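Local coordinates for protein C-type lectin domain family 4 member F (Mus musculus, PDB 6JJJ) that acts as a trimeric receptor of mouse Kupffer cells with affinity for galactose and fucose, seen here through its calcium-bound extracellular C-type lectin domain, at residues Q26-F31 with Q55-A60; I82-Q87 with Q133-M138. One frame throughout, in Å; residues are numbered along the deposited sequence.

Both contacts rest on a buried tryptophan that meets aliphatic atoms, but they belong to different four-stranded antiparallel sheets of the C-type lectin fold, their centres about 18 Å apart. Contact 1 packs the tryptophan at the start of one outermost strand against the turn that leads into the other; it is partly buried, with glutamines at its border and other subunits nearby. Contact 2 is buried: all three touching residues lie in the interior, against the second sheet. Across it the interaction is again packing, while the same segments go on to supply ligands to two separate calcium ions. The contacts meet where Ala60 O lies 3.3 Å from Gly83 N, a probable hydrogen bond.

Contact 1: residues Q26-F31 with Q55-A60; sequences QNWKYF and QGAHLA
Gln26 lies at the border of the contact beside Gln55, and its NE2 is hydrogen-bonded to Gln22 O one helical turn back. Asn27, with positive phi, is the C-prime residue of a Schellman motif that ends helix 9-25, and it turns the chain into the strand. Its OD1 accepts a 2.7 Å bond from Lys29 NZ, the C=O...N angle being 151° and the donor tilted 20° from the carbonyl plane. Trp28 carries the contact. Its CG stands anti to the carbonyl carbon (chi1 -77°), which sends the indole across toward the second segment with the six-membered ring leading. There Trp28 CH2 meets Ala57 CB at 3.7 Å, the methyl lying at the ring edge near its plane, while Gln55 CB approaches Trp28 CZ2 obliquely at 4.1 Å. The evidence is therefore of van der Waals packing, burying 128 Å² in all. A second Schellman motif, with Gly56 as C-prime residue, ends helix 45-54 and brings Ala57 to the indole. Strands 28-31 and 58-59 are the outer members of their sheet; Trp28 lies over the inner strands, on Phe35 of strand 34-38 and on Cys148 and Lys150 of strand 147-151, and reaches the turn before strand 58-59, while Leu59 packs on helix 45-54.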
loop_
_atom_site.group_PDB
_atom_site.type_symbol
_atom_site.label_atom_id
_atom_site.label_comp_id
_atom_site.label_asym_id
_atom_site.label_seq_id
_atom_site.Cartn_x
_atom_site.Cartn_y
_atom_site.Cartn_z
ATOM N N GLN A 26 6.728 -0.385 3.076
ATOM C CA GLN A 26 7.755 0.320 3.830
ATOM C C GLN A 26 7.600 1.833 3.730
ATOM O O GLN A 26 8.542 2.571 4.036
ATOM C CB GLN A 26 9.141 -0.121 3.360
ATOM C CG GLN A 26 9.358 -1.621 3.485
ATOM C CD GLN A 26 10.721 -2.065 2.999
ATOM O OE1 GLN A 26 11.748 -1.688 3.560
ATOM N NE2 GLN A 26 10.738 -2.869 1.943
ATOM N N ASN A 27 6.415 2.304 3.342
ATOM C CA ASN A 27 6.110 3.734 3.291
ATOM C C ASN A 27 6.932 4.433 2.204
ATOM O O ASN A 27 7.555 5.471 2.433
ATOM C CB ASN A 27 6.336 4.392 4.658
ATOM C CG ASN A 27 5.037 4.806 5.334
ATOM O OD1 ASN A 27 4.039 5.083 4.672
ATOM N ND2 ASN A 27 5.048 4.849 6.661
ATOM N N TRP A 28 6.939 3.840 1.012
ATOM C CA TRP A 28 7.361 4.540 -0.193
ATOM C C TRP A 28 6.114 5.140 -0.831
ATOM O O TRP A 28 5.108 4.445 -1.009
ATOM C CB TRP A 28 8.061 3.605 -1.183
ATOM C CG TRP A 28 9.477 3.283 -0.815
ATOM C CD1 TRP A 28 9.892 2.417 0.154
ATOM C CD2 TRP A 28 10.671 3.824 -1.406
ATOM N NE1 TRP A 28 11.266 2.383 0.205
ATOM C CE2 TRP A 28 11.768 3.239 -0.739
ATOM C CE3 TRP A 28 10.918 4.752 -2.423
ATOM C CZ2 TRP A 28 13.089 3.545 -1.060
ATOM C CZ3 TRP A 28 12.233 5.053 -2.743
ATOM C CH2 TRP A 28 13.301 4.450 -2.063
ATOM N N LYS A 29 6.166 6.427 -1.152
ATOM C CA LYS A 29 5.025 7.111 -1.748
ATOM C C LYS A 29 5.262 7.326 -3.237
ATOM O O LYS A 29 6.359 7.705 -3.656
ATOM C CB LYS A 29 4.765 8.440 -1.040
ATOM C CG LYS A 29 3.884 8.288 0.204
ATOM C CD LYS A 29 4.659 7.629 1.348
ATOM C CE LYS A 29 3.815 7.481 2.614
ATOM N NZ LYS A 29 2.848 6.349 2.546
ATOM N N TYR A 30 4.228 7.063 -4.031
ATOM C CA TYR A 30 4.310 7.180 -5.479
ATOM C C TYR A 30 4.004 8.602 -5.927
ATOM O O TYR A 30 3.144 9.279 -5.355
ATOM C CB TYR A 30 3.335 6.210 -6.150
ATOM C CG TYR A 30 3.254 6.361 -7.653
ATOM C CD1 TYR A 30 2.382 7.275 -8.236
ATOM C CD2 TYR A 30 4.050 5.592 -8.490
ATOM C CE1 TYR A 30 2.307 7.417 -9.608
ATOM C CE2 TYR A 30 3.983 5.727 -9.865
ATOM C CZ TYR A 30 3.108 6.639 -10.418
ATOM O OH TYR A 30 3.039 6.776 -11.787
ATOM N N PHE A 31 4.704 9.042 -6.971
ATOM C CA PHE A 31 4.433 10.343 -7.576
ATOM C C PHE A 31 5.024 10.366 -8.976
ATOM O O PHE A 31 6.240 10.215 -9.139
ATOM C CB PHE A 31 5.011 11.477 -6.727
ATOM C CG PHE A 31 4.908 12.827 -7.377
ATOM C CD1 PHE A 31 3.755 13.586 -7.252
ATOM C CD2 PHE A 31 5.960 13.334 -8.121
ATOM C CE1 PHE A 31 3.655 14.826 -7.854
ATOM C CE2 PHE A 31 5.865 14.573 -8.726
ATOM C CZ PHE A 31 4.712 15.321 -8.592
ATOM N N GLN A 55 18.680 0.490 -0.986
ATOM C CA GLN A 55 17.352 0.210 -1.502
ATOM C C GLN A 55 17.253 0.469 -3.001
ATOM O O GLN A 55 16.149 0.677 -3.516
ATOM C CB GLN A 55 16.325 1.069 -0.764
ATOM C CG GLN A 55 16.493 1.109 0.754
ATOM C CD GLN A 55 16.488 -0.240 1.434
ATOM O OE1 GLN A 55 17.154 -1.179 0.999
ATOM N NE2 GLN A 55 15.741 -0.339 2.525
ATOM N N GLY A 56 18.375 0.431 -3.716
ATOM C CA GLY A 56 18.347 0.621 -5.155
ATOM C C GLY A 56 17.792 1.958 -5.582
ATOM O O GLY A 56 17.193 2.065 -6.659
ATOM N N ALA A 57 17.982 2.990 -4.763
ATOM C CA ALA A 57 17.498 4.328 -5.050
ATOM C C ALA A 57 18.649 5.316 -4.912
ATOM O O ALA A 57 19.767 4.958 -4.529
ATOM C CB ALA A 57 16.344 4.703 -4.110
ATOM N N HIS A 58 18.354 6.579 -5.213
ATOM C CA HIS A 58 19.279 7.683 -4.999
ATOM C C HIS A 58 18.513 8.846 -4.387
ATOM O O HIS A 58 17.282 8.900 -4.437
ATOM C CB HIS A 58 19.957 8.120 -6.307
ATOM C CG HIS A 58 20.953 7.132 -6.830
ATOM N ND1 HIS A 58 21.154 6.912 -8.176
ATOM C CD2 HIS A 58 21.815 6.313 -6.183
ATOM C CE1 HIS A 58 22.094 5.998 -8.335
ATOM N NE2 HIS A 58 22.510 5.616 -7.141
ATOM N N LEU A 59 19.258 9.781 -3.805
ATOM C CA LEU A 59 18.649 10.971 -3.225
ATOM C C LEU A 59 17.892 11.743 -4.298
ATOM O O LEU A 59 18.433 12.032 -5.369
ATOM C CB LEU A 59 19.722 11.848 -2.590
ATOM C CG LEU A 59 20.375 11.267 -1.333
ATOM C CD1 LEU A 59 21.634 12.040 -0.967
ATOM C CD2 LEU A 59 19.397 11.259 -0.169
ATOM N N ALA A 60 16.637 12.079 -3.999
ATOM C CA ALA A 60 15.716 12.592 -5.005
ATOM C C ALA A 60 16.338 13.721 -5.818
ATOM O O ALA A 60 17.192 14.473 -5.337
ATOM C CB ALA A 60 14.432 13.084 -4.331
#

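Contact 2: residues I82-Q87 with Q133-M138; sequences IGLTDQ and QQWNDM. With CA (calcium ion), chain H; CA (calcium ion), chain G.
The contact belongs to the sheet whose strands and adjoining loops supply the calcium sites of the C-type lectin domain, and strand 135-138 carries the Trp-Asn-Asp sequence familiar from this family. Trp135 takes both contacts from the opposing segment. Ile82 CD1 lies over one face of the indole, 4.0 Å from the centroid of the five-membered ring and 13° off its normal, which meets the geometry of a CH-pi contact. In Ile82, chi1 (49°) sets CG1 between the backbone N and the carbonyl carbon, turning the branch toward the indole, and a near-extended chi2 (170°) carries CD1 out to the ring. Farther along the ring system, Leu84 CD2 comes obliquely to 3.6 Å from Trp135 CZ3. Both aliphatic side chains cross the indole at about a right angle.

Beyond the tryptophan the polar residues bind metal. One calcium is held by Asn136 OD1 at 2.5 Å, by the backbone Asp137 O at 2.6 Å, by Asp137 OD1 at 2.8 Å and by a water; Asp116 and Glu126 complete the site. In this family that calcium is usually the sugar-binding one, probably here too, and the Gln-Pro-Asp sequence ending at Asp116 is consistent with galactose affinity. The second calcium is gripped by both carboxylate oxygens of Asp86, OD1 and OD2 each at 2.3 Å, with Glu90, Asn117, Glu126 and Asp127 as its other ligand residues. Asp137 OD2 also accepts a hydrogen bond from Asn117 N, tying the two sites together.

Strand 128-131 runs between strands 80-85 and 135-138, and its Val129 touches Ile82, Leu84 and Trp135 together. Val62 from a loop also packs on the indole, and Trp45 NE1 of helix 45-54 bonds to Ile82 O, linking that helix to the sheet.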
loop_
_atom_site.group_PDB
_atom_site.type_symbol
_atom_site.label_atom_id
_atom_site.label_comp_id
_atom_site.label_asym_id
_atom_site.label_seq_id
_atom_site.Cartn_x
_atom_site.Cartn_y
_atom_site.Cartn_z
ATOM N N ILE A 82 18.964 16.165 -0.264
ATOM C CA ILE A 82 18.678 15.717 -1.620
ATOM C C ILE A 82 20.002 15.470 -2.334
ATOM O O ILE A 82 21.081 15.761 -1.814
ATOM C CB ILE A 82 17.809 16.723 -2.403
ATOM C CG1 ILE A 82 18.365 18.140 -2.275
ATOM C CG2 ILE A 82 16.368 16.674 -1.907
ATOM C CD1 ILE A 82 17.702 19.138 -3.202
ATOM N N GLY A 83 19.903 14.947 -3.553
ATOM C CA GLY A 83 21.056 14.428 -4.262
ATOM C C GLY A 83 21.883 15.426 -5.045
ATOM O O GLY A 83 22.473 15.067 -6.069
ATOM N N LEU A 84 21.942 16.670 -4.584
ATOM C CA LEU A 84 22.743 17.703 -5.227
ATOM C C LEU A 84 24.006 17.972 -4.417
ATOM O O LEU A 84 24.016 17.840 -3.190
ATOM C CB LEU A 84 21.941 18.996 -5.381
ATOM C CG LEU A 84 22.400 19.957 -6.480
ATOM C CD1 LEU A 84 22.349 19.292 -7.845
ATOM C CD2 LEU A 84 21.553 21.226 -6.470
ATOM N N THR A 85 25.078 18.331 -5.120
ATOM C CA THR A 85 26.342 18.629 -4.459
ATOM C C THR A 85 27.350 19.166 -5.467
ATOM O O THR A 85 27.357 18.766 -6.634
ATOM C CB THR A 85 26.915 17.384 -3.762
ATOM O OG1 THR A 85 28.233 17.668 -3.270
ATOM C CG2 THR A 85 26.973 16.204 -4.726
ATOM N N ASP A 86 28.212 20.061 -4.986
ATOM C CA ASP A 86 29.336 20.605 -5.742
ATOM C C ASP A 86 30.634 20.164 -5.073
ATOM O O ASP A 86 31.611 20.905 -4.988
ATOM C CB ASP A 86 29.258 22.128 -5.850
ATOM C CG ASP A 86 29.443 22.828 -4.519
ATOM O OD1 ASP A 86 29.522 22.140 -3.481
ATOM O OD2 ASP A 86 29.509 24.078 -4.512
ATOM N N GLN A 87 30.635 18.937 -4.572
ATOM C CA GLN A 87 31.768 18.358 -3.863
ATOM C C GLN A 87 32.997 18.203 -4.735
ATOM O O GLN A 87 33.915 19.014 -4.606
ATOM C CB GLN A 87 31.309 17.027 -3.289
ATOM C CG GLN A 87 32.313 16.229 -2.520
ATOM C CD GLN A 87 31.681 14.968 -1.968
ATOM O OE1 GLN A 87 31.590 14.796 -0.757
ATOM N NE2 GLN A 87 31.202 14.105 -2.851
ATOM N N GLN A 133 11.776 24.823 2.272
ATOM C CA GLN A 133 10.879 25.325 1.241
ATOM C C GLN A 133 11.619 25.744 -0.019
ATOM O O GLN A 133 10.979 25.918 -1.061
ATOM C CB GLN A 133 10.058 26.520 1.745
ATOM C CG GLN A 133 8.763 26.130 2.419
ATOM C CD GLN A 133 7.731 27.242 2.358
ATOM O OE1 GLN A 133 7.998 28.326 1.835
ATOM N NE2 GLN A 133 6.522 26.950 2.825
ATOM N N GLN A 134 12.936 25.910 0.046
ATOM C CA GLN A 134 13.772 26.166 -1.116
ATOM C C GLN A 134 15.151 25.630 -0.758
ATOM O O GLN A 134 15.491 25.487 0.419
ATOM C CB GLN A 134 13.794 27.658 -1.468
ATOM C CG GLN A 134 12.433 28.201 -1.954
ATOM C CD GLN A 134 12.568 29.467 -2.779
ATOM O OE1 GLN A 134 13.429 30.301 -2.512
ATOM N NE2 GLN A 134 11.658 29.657 -3.731
ATOM N N TRP A 135 15.940 25.322 -1.779
ATOM C CA TRP A 135 17.205 24.644 -1.542
ATOM C C TRP A 135 18.141 25.499 -0.693
ATOM O O TRP A 135 18.039 26.726 -0.648
ATOM C CB TRP A 135 17.894 24.312 -2.861
ATOM C CG TRP A 135 17.098 23.436 -3.746
ATOM C CD1 TRP A 135 15.927 22.808 -3.443
ATOM C CD2 TRP A 135 17.411 23.076 -5.093
ATOM N NE1 TRP A 135 15.488 22.082 -4.521
ATOM C CE2 TRP A 135 16.383 22.229 -5.547
ATOM C CE3 TRP A 135 18.461 23.390 -5.961
ATOM C CZ2 TRP A 135 16.374 21.690 -6.830
ATOM C CZ3 TRP A 135 18.451 22.856 -7.233
ATOM C CH2 TRP A 135 17.415 22.014 -7.657
ATOM N N ASN A 136 19.061 24.826 -0.005
ATOM C CA ASN A 136 20.146 25.498 0.699
ATOM C C ASN A 136 21.332 24.548 0.745
ATOM O O ASN A 136 21.185 23.397 1.169
ATOM C CB ASN A 136 19.744 25.905 2.121
ATOM C CG ASN A 136 20.931 26.372 2.947
ATOM O OD1 ASN A 136 21.814 27.072 2.446
ATOM N ND2 ASN A 136 20.960 25.981 4.218
ATOM N N ASP A 137 22.493 25.007 0.283
ATOM C CA ASP A 137 23.699 24.200 0.415
ATOM C C ASP A 137 24.130 24.180 1.880
ATOM O O ASP A 137 23.965 25.162 2.609
ATOM C CB ASP A 137 24.816 24.724 -0.491
ATOM C CG ASP A 137 25.363 26.065 -0.059
ATOM O OD1 ASP A 137 24.658 26.825 0.633
ATOM O OD2 ASP A 137 26.519 26.352 -0.436
ATOM N N MET A 138 24.658 23.040 2.319
ATOM C CA MET A 138 24.853 22.786 3.738
ATOM C C MET A 138 26.099 21.938 3.934
ATOM O O MET A 138 26.574 21.271 3.012
ATOM C CB MET A 138 23.617 22.090 4.333
ATOM C CG MET A 138 23.704 21.770 5.805
ATOM S SD MET A 138 23.907 23.272 6.789
ATOM C CE MET A 138 24.302 22.579 8.390
HETATM CA CA CA H . 24.051 27.690 3.229
HETATM CA CA CA G . 29.955 24.011 -2.266
HETATM O O HOH W 1 23.281 28.991 4.942
#